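Putative CRISPR-associated endoribonuclease-like protein Cas6 (Pyrococcus furiosus, PDB 3UFC) probably binds CRISPR RNA as a Cas6-related member of the CRISPR system, which gives adaptive immunity against viruses and plasmids. Local coordinates at residues R4-L9 / K115-K120; W52-I57 / I77-S82. One frame throughout, in Å; residues are numbered along the deposited sequence.

In the fold
The chain opens with strand 3-11, which becomes a middle strand of an antiparallel ferredoxin-like sheet ordered 53-59, 77-83, 3-11, 107-116, 101-104. After helix 23-37 it enters strand 53-59 at one border of the sheet, and about twenty residues later strand 77-83 returns alongside, closing contact 2. Helix 86-98 follows, and strand 107-116 then comes back to the first strand at contact 1. The long loop ended by contact 1 therefore encloses the short one ended by contact 2, and the two never cross. Strands 3-11 and 77-83 are neighbours, so the contacts meet directly: Ile7 N probably hydrogen-bonds Leu79 O, and Ile7 CD1 packs on Ile81 CD1.

Contact 1: residues R4-L9 / K115-K120; sequences RIEIKL and KALKSK
Ile5 and Glu6 pair with Ala116 and Lys115 as antiparallel neighbours in the ferredoxin-like sheet, joining strand 3-11, in the middle of the sheet, to strand 107-116. Ile5-Ala116 is the non-hydrogen-bonded pair and Glu6-Lys115 the hydrogen-bonded one, the latter closed by Glu6 N to Lys115 O (2.7 Å) and Lys115 N to Glu6 O (2.9 Å). Beyond them, Leu117 N donates to Arg4 O. The Leu117 side chain spans two residues of the neighbouring strand, Arg4 and Glu6. Its CB lies 3.7 Å from Arg4 O and also near Arg4 CG. CG continues beside Glu6 CB, and there the branch divides. CD1 crosses the Arg4 methylenes at a slant, 3.9 Å from Arg4 CG, while CD2 turns to the carboxylate, 3.8 Å from Glu6 OE2. Arg4 CG lies opposite the backbone N (chi1 170°), which brings its methylenes beside the leucine; its guanidinium instead bonds Val237 O through NH1 and makes a cation-pi interaction with Tyr222. Glu6 OE1 is held by Ser78 OG, whereas Glu6 OE2 has the ammonium of Lys115 nearby but beyond salt-bridge distance, with Lys115 NZ 4.4 Å from Glu6 OE2.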
loop_
_atom_site.group_PDB
_atom_site.type_symbol
_atom_site.label_atom_id
_atom_site.label_comp_id
_atom_site.label_asym_id
_atom_site.label_seq_id
_atom_site.Cartn_x
_atom_site.Cartn_y
_atom_site.Cartn_z
ATOM N N ARG A 4 9.107 -8.335 2.808
ATOM C CA ARG A 4 7.901 -7.832 3.438
ATOM C C ARG A 4 8.199 -7.743 4.934
ATOM O O ARG A 4 8.693 -8.709 5.526
ATOM C CB ARG A 4 6.768 -8.822 3.164
ATOM C CG ARG A 4 5.496 -8.596 3.922
ATOM C CD ARG A 4 4.413 -9.521 3.374
ATOM N NE ARG A 4 4.046 -9.134 2.016
ATOM C CZ ARG A 4 2.799 -8.920 1.617
ATOM N NH1 ARG A 4 1.794 -9.064 2.471
ATOM N NH2 ARG A 4 2.562 -8.530 0.374
ATOM N N ILE A 5 7.926 -6.590 5.542
ATOM C CA ILE A 5 8.180 -6.422 6.973
ATOM C C ILE A 5 6.984 -5.889 7.751
ATOM O O ILE A 5 6.051 -5.311 7.182
ATOM C CB ILE A 5 9.369 -5.465 7.246
ATOM C CG1 ILE A 5 9.040 -4.061 6.733
ATOM C CG2 ILE A 5 10.637 -5.998 6.589
ATOM C CD1 ILE A 5 10.101 -3.025 7.068
ATOM N N GLU A 6 7.026 -6.100 9.061
ATOM C CA GLU A 6 5.983 -5.631 9.958
ATOM C C GLU A 6 6.648 -4.727 10.984
ATOM O O GLU A 6 7.640 -5.105 11.613
ATOM C CB GLU A 6 5.295 -6.789 10.683
ATOM C CG GLU A 6 4.252 -6.317 11.697
ATOM C CD GLU A 6 3.644 -7.449 12.507
ATOM O OE1 GLU A 6 2.771 -7.172 13.354
ATOM O OE2 GLU A 6 4.033 -8.616 12.300
ATOM N N ILE A 7 6.108 -3.527 11.128
ATOM C CA ILE A 7 6.630 -2.558 12.069
ATOM C C ILE A 7 5.591 -2.384 13.168
ATOM O O ILE A 7 4.443 -2.028 12.894
ATOM C CB ILE A 7 6.884 -1.213 11.370
ATOM C CG1 ILE A 7 7.919 -1.409 10.256
ATOM C CG2 ILE A 7 7.361 -0.169 12.379
ATOM C CD1 ILE A 7 8.153 -0.194 9.415
ATOM N N LYS A 8 5.983 -2.676 14.403
ATOM C CA LYS A 8 5.071 -2.527 15.531
ATOM C C LYS A 8 5.226 -1.101 16.024
ATOM O O LYS A 8 6.342 -0.597 16.145
ATOM C CB LYS A 8 5.423 -3.511 16.657
ATOM C CG LYS A 8 5.311 -4.972 16.269
ATOM C CD LYS A 8 3.889 -5.347 15.869
ATOM C CE LYS A 8 2.911 -5.156 17.020
ATOM N NZ LYS A 8 1.517 -5.507 16.635
ATOM N N LEU A 9 4.106 -0.446 16.296
ATOM C CA LEU A 9 4.145 0.930 16.765
ATOM C C LEU A 9 3.556 1.040 18.162
ATOM O O LEU A 9 2.579 0.369 18.494
ATOM C CB LEU A 9 3.356 1.834 15.815
ATOM C CG LEU A 9 3.811 1.852 14.351
ATOM C CD1 LEU A 9 2.754 2.565 13.500
ATOM C CD2 LEU A 9 5.169 2.544 14.242
ATOM N N LYS A 115 9.963 -6.690 12.229
ATOM C CA LYS A 115 10.113 -8.110 11.941
ATOM C C LYS A 115 9.910 -8.393 10.459
ATOM O O LYS A 115 9.037 -7.806 9.823
ATOM C CB LYS A 115 9.086 -8.913 12.739
ATOM C CG LYS A 115 9.293 -8.880 14.244
ATOM C CD LYS A 115 8.023 -9.281 14.993
ATOM C CE LYS A 115 7.530 -10.664 14.583
ATOM N NZ LYS A 115 6.259 -11.018 15.278
ATOM N N ALA A 116 10.720 -9.293 9.913
ATOM C CA ALA A 116 10.587 -9.666 8.513
ATOM C C ALA A 116 9.531 -10.759 8.481
ATOM O O ALA A 116 9.559 -11.671 9.306
ATOM C CB ALA A 116 11.912 -10.192 7.974
ATOM N N LEU A 117 8.588 -10.664 7.550
ATOM C CA LEU A 117 7.538 -11.669 7.447
ATOM C C LEU A 117 7.909 -12.683 6.383
ATOM O O LEU A 117 8.702 -12.391 5.491
ATOM C CB LEU A 117 6.203 -11.018 7.084
ATOM C CG LEU A 117 5.635 -10.003 8.078
ATOM C CD1 LEU A 117 4.336 -9.441 7.528
ATOM C CD2 LEU A 117 5.403 -10.667 9.433
ATOM N N LYS A 118 7.347 -13.882 6.479
ATOM C CA LYS A 118 7.645 -14.902 5.488
ATOM C C LYS A 118 6.892 -14.572 4.206
ATOM O O LYS A 118 5.685 -14.337 4.226
ATOM C CB LYS A 118 7.230 -16.292 5.986
ATOM C CG LYS A 118 5.734 -16.468 6.203
ATOM C CD LYS A 118 5.335 -17.940 6.152
ATOM C CE LYS A 118 5.624 -18.539 4.780
ATOM N NZ LYS A 118 5.124 -19.938 4.642
ATOM N N SER A 119 7.614 -14.531 3.097
ATOM C CA SER A 119 7.002 -14.248 1.807
ATOM C C SER A 119 6.421 -15.560 1.299
ATOM O O SER A 119 7.159 -16.480 0.951
ATOM C CB SER A 119 8.055 -13.713 0.835
ATOM O OG SER A 119 9.188 -14.565 0.801
ATOM N N LYS A 120 5.096 -15.649 1.271
ATOM C CA LYS A 120 4.421 -16.860 0.825
ATOM C C LYS A 120 4.578 -17.116 -0.669
ATOM O O LYS A 120 4.807 -16.192 -1.449
ATOM C CB LYS A 120 2.940 -16.787 1.200
ATOM C CG LYS A 120 2.724 -16.600 2.695
ATOM C CD LYS A 120 1.257 -16.610 3.070
ATOM C CE LYS A 120 1.089 -16.466 4.578
ATOM N NZ LYS A 120 -0.344 -16.407 4.983
HETATM O O HOH W 1 9.371 -11.270 3.302
#

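Contact 2: residues W52-I57 / I77-S82; sequences WTFSRI and ISLYIS
Ser55 OG is gripped by two backbone groups: it accepts from Tyr80 N at 3.0 Å and donates to Arg56 O at 2.8 Å. A chi1 of 73°, placing OG between the backbone N and the carbonyl carbon, directs it to the tyrosine amide along a fairly straight N-H line (165°). The same hydroxyl meets the edge of the Tyr80 ring in its plane, 3.6 Å from Tyr80 CD1. Ser55 N completes the link by binding Tyr80 O. Farther along, Thr53 and Ser82 exchange two backbone N-H...O hydrogen bonds as a regular antiparallel pair, and Phe54 faces Ile81 in the non-hydrogen-bonded pair between. On that face Phe54 CB sits 3.9 Å from Ile81 CG1, and Ile81 CG2 comes in plane to the edge of the Trp52 indole, which also touches helices 23-37 and 86-98. Ile57 CG2 and Ile77 CG2 press together at 3.3 Å, tighter than ordinary van der Waals contact. Leu79 CD1 rests 3.5 Å from Ser55 O, the carbonyl that a regular ladder would offer to Tyr80 N. The hydroxyl thus stands in for a backbone acceptor, satisfying the backbone amide of Tyr80 where strand 53-59 is interrupted within this ferredoxin-like sheet.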
loop_
_atom_site.group_PDB
_atom_site.type_symbol
_atom_site.label_atom_id
_atom_site.label_comp_id
_atom_site.label_asym_id
_atom_site.label_seq_id
_atom_site.Cartn_x
_atom_site.Cartn_y
_atom_site.Cartn_z
ATOM N N TRP A 52 7.405 0.226 -4.397
ATOM C CA TRP A 52 7.120 -0.379 -3.100
ATOM C C TRP A 52 5.700 -0.027 -2.696
ATOM O O TRP A 52 5.012 0.720 -3.399
ATOM C CB TRP A 52 8.096 0.146 -2.037
ATOM C CG TRP A 52 7.963 1.630 -1.770
ATOM C CD1 TRP A 52 8.113 2.643 -2.677
ATOM C CD2 TRP A 52 7.659 2.258 -0.514
ATOM N NE1 TRP A 52 7.922 3.863 -2.063
ATOM C CE2 TRP A 52 7.643 3.656 -0.738
ATOM C CE3 TRP A 52 7.398 1.776 0.778
ATOM C CZ2 TRP A 52 7.377 4.577 0.285
ATOM C CZ3 TRP A 52 7.132 2.694 1.795
ATOM C CH2 TRP A 52 7.125 4.080 1.539
ATOM N N THR A 53 5.266 -0.558 -1.559
ATOM C CA THR A 53 3.932 -0.282 -1.050
ATOM C C THR A 53 3.929 -0.409 0.465
ATOM O O THR A 53 4.877 -0.934 1.052
ATOM C CB THR A 53 2.890 -1.284 -1.617
ATOM O OG1 THR A 53 1.600 -0.987 -1.078
ATOM C CG2 THR A 53 3.245 -2.718 -1.235
ATOM N N PHE A 54 2.883 0.110 1.095
ATOM C CA PHE A 54 2.731 -0.041 2.530
ATOM C C PHE A 54 1.253 -0.062 2.868
ATOM O O PHE A 54 0.418 0.431 2.109
ATOM C CB PHE A 54 3.512 1.020 3.341
ATOM C CG PHE A 54 3.032 2.447 3.184
ATOM C CD1 PHE A 54 3.599 3.286 2.229
ATOM C CD2 PHE A 54 2.103 2.983 4.075
ATOM C CE1 PHE A 54 3.257 4.648 2.167
ATOM C CE2 PHE A 54 1.750 4.342 4.026
ATOM C CZ PHE A 54 2.332 5.174 3.070
ATOM N N SER A 55 0.934 -0.684 3.995
ATOM C CA SER A 55 -0.442 -0.825 4.437
ATOM C C SER A 55 -0.943 0.383 5.208
ATOM O O SER A 55 -0.216 1.344 5.453
ATOM C CB SER A 55 -0.561 -2.031 5.360
ATOM O OG SER A 55 0.032 -1.732 6.624
ATOM N N ARG A 56 -2.212 0.313 5.579
ATOM C CA ARG A 56 -2.802 1.341 6.406
ATOM C C ARG A 56 -2.340 0.895 7.801
ATOM O O ARG A 56 -1.891 -0.245 7.978
ATOM C CB ARG A 56 -4.328 1.293 6.297
ATOM C CG ARG A 56 -4.881 1.888 4.993
ATOM C CD ARG A 56 -4.936 3.410 5.060
ATOM N NE ARG A 56 -5.959 3.852 6.002
ATOM C CZ ARG A 56 -6.097 5.098 6.443
ATOM N NH1 ARG A 56 -5.274 6.050 6.026
ATOM N NH2 ARG A 56 -7.048 5.384 7.320
ATOM N N ILE A 57 -2.415 1.780 8.784
ATOM C CA ILE A 57 -2.002 1.397 10.128
ATOM C C ILE A 57 -3.056 0.402 10.622
ATOM O O ILE A 57 -4.241 0.727 10.694
ATOM C CB ILE A 57 -1.931 2.638 11.058
ATOM C CG1 ILE A 57 -0.842 3.595 10.558
ATOM C CG2 ILE A 57 -1.629 2.208 12.488
ATOM C CD1 ILE A 57 -0.793 4.934 11.295
ATOM N N ILE A 77 -0.479 -2.414 17.477
ATOM C CA ILE A 77 -0.574 -1.642 16.244
ATOM C C ILE A 77 0.546 -2.014 15.287
ATOM O O ILE A 77 1.714 -2.016 15.665
ATOM C CB ILE A 77 -0.463 -0.133 16.545
ATOM C CG1 ILE A 77 -1.555 0.282 17.529
ATOM C CG2 ILE A 77 -0.559 0.667 15.258
ATOM C CD1 ILE A 77 -1.405 1.702 18.039
ATOM N N SER A 78 0.194 -2.300 14.039
ATOM C CA SER A 78 1.192 -2.682 13.050
ATOM C C SER A 78 1.108 -1.914 11.737
ATOM O O SER A 78 0.033 -1.497 11.311
ATOM C CB SER A 78 1.076 -4.179 12.750
ATOM O OG SER A 78 1.396 -4.964 13.887
ATOM N N LEU A 79 2.267 -1.733 11.114
ATOM C CA LEU A 79 2.387 -1.075 9.821
ATOM C C LEU A 79 3.200 -2.047 8.967
ATOM O O LEU A 79 4.325 -2.406 9.332
ATOM C CB LEU A 79 3.150 0.247 9.942
ATOM C CG LEU A 79 3.554 0.894 8.612
ATOM C CD1 LEU A 79 2.305 1.292 7.818
ATOM C CD2 LEU A 79 4.424 2.117 8.879
ATOM N N TYR A 80 2.635 -2.490 7.848
ATOM C CA TYR A 80 3.358 -3.412 6.976
ATOM C C TYR A 80 3.911 -2.683 5.759
ATOM O O TYR A 80 3.275 -1.784 5.209
ATOM C CB TYR A 80 2.449 -4.561 6.533
ATOM C CG TYR A 80 1.820 -5.303 7.690
ATOM C CD1 TYR A 80 0.621 -4.873 8.246
ATOM C CD2 TYR A 80 2.448 -6.417 8.254
ATOM C CE1 TYR A 80 0.057 -5.526 9.336
ATOM C CE2 TYR A 80 1.894 -7.080 9.347
ATOM C CZ TYR A 80 0.698 -6.628 9.880
ATOM O OH TYR A 80 0.139 -7.273 10.954
ATOM N N ILE A 81 5.111 -3.072 5.351
ATOM C CA ILE A 81 5.767 -2.462 4.210
ATOM C C ILE A 81 6.339 -3.580 3.347
ATOM O O ILE A 81 6.771 -4.614 3.870
ATOM C CB ILE A 81 6.912 -1.539 4.673
ATOM C CG1 ILE A 81 6.351 -0.423 5.560
ATOM C CG2 ILE A 81 7.641 -0.972 3.472
ATOM C CD1 ILE A 81 7.409 0.528 6.095
ATOM N N SER A 82 6.327 -3.388 2.030
ATOM C CA SER A 82 6.858 -4.401 1.133
ATOM C C SER A 82 7.430 -3.814 -0.142
ATOM O O SER A 82 7.051 -2.715 -0.563
ATOM C CB SER A 82 5.772 -5.419 0.774
ATOM O OG SER A 82 6.241 -6.316 -0.221
#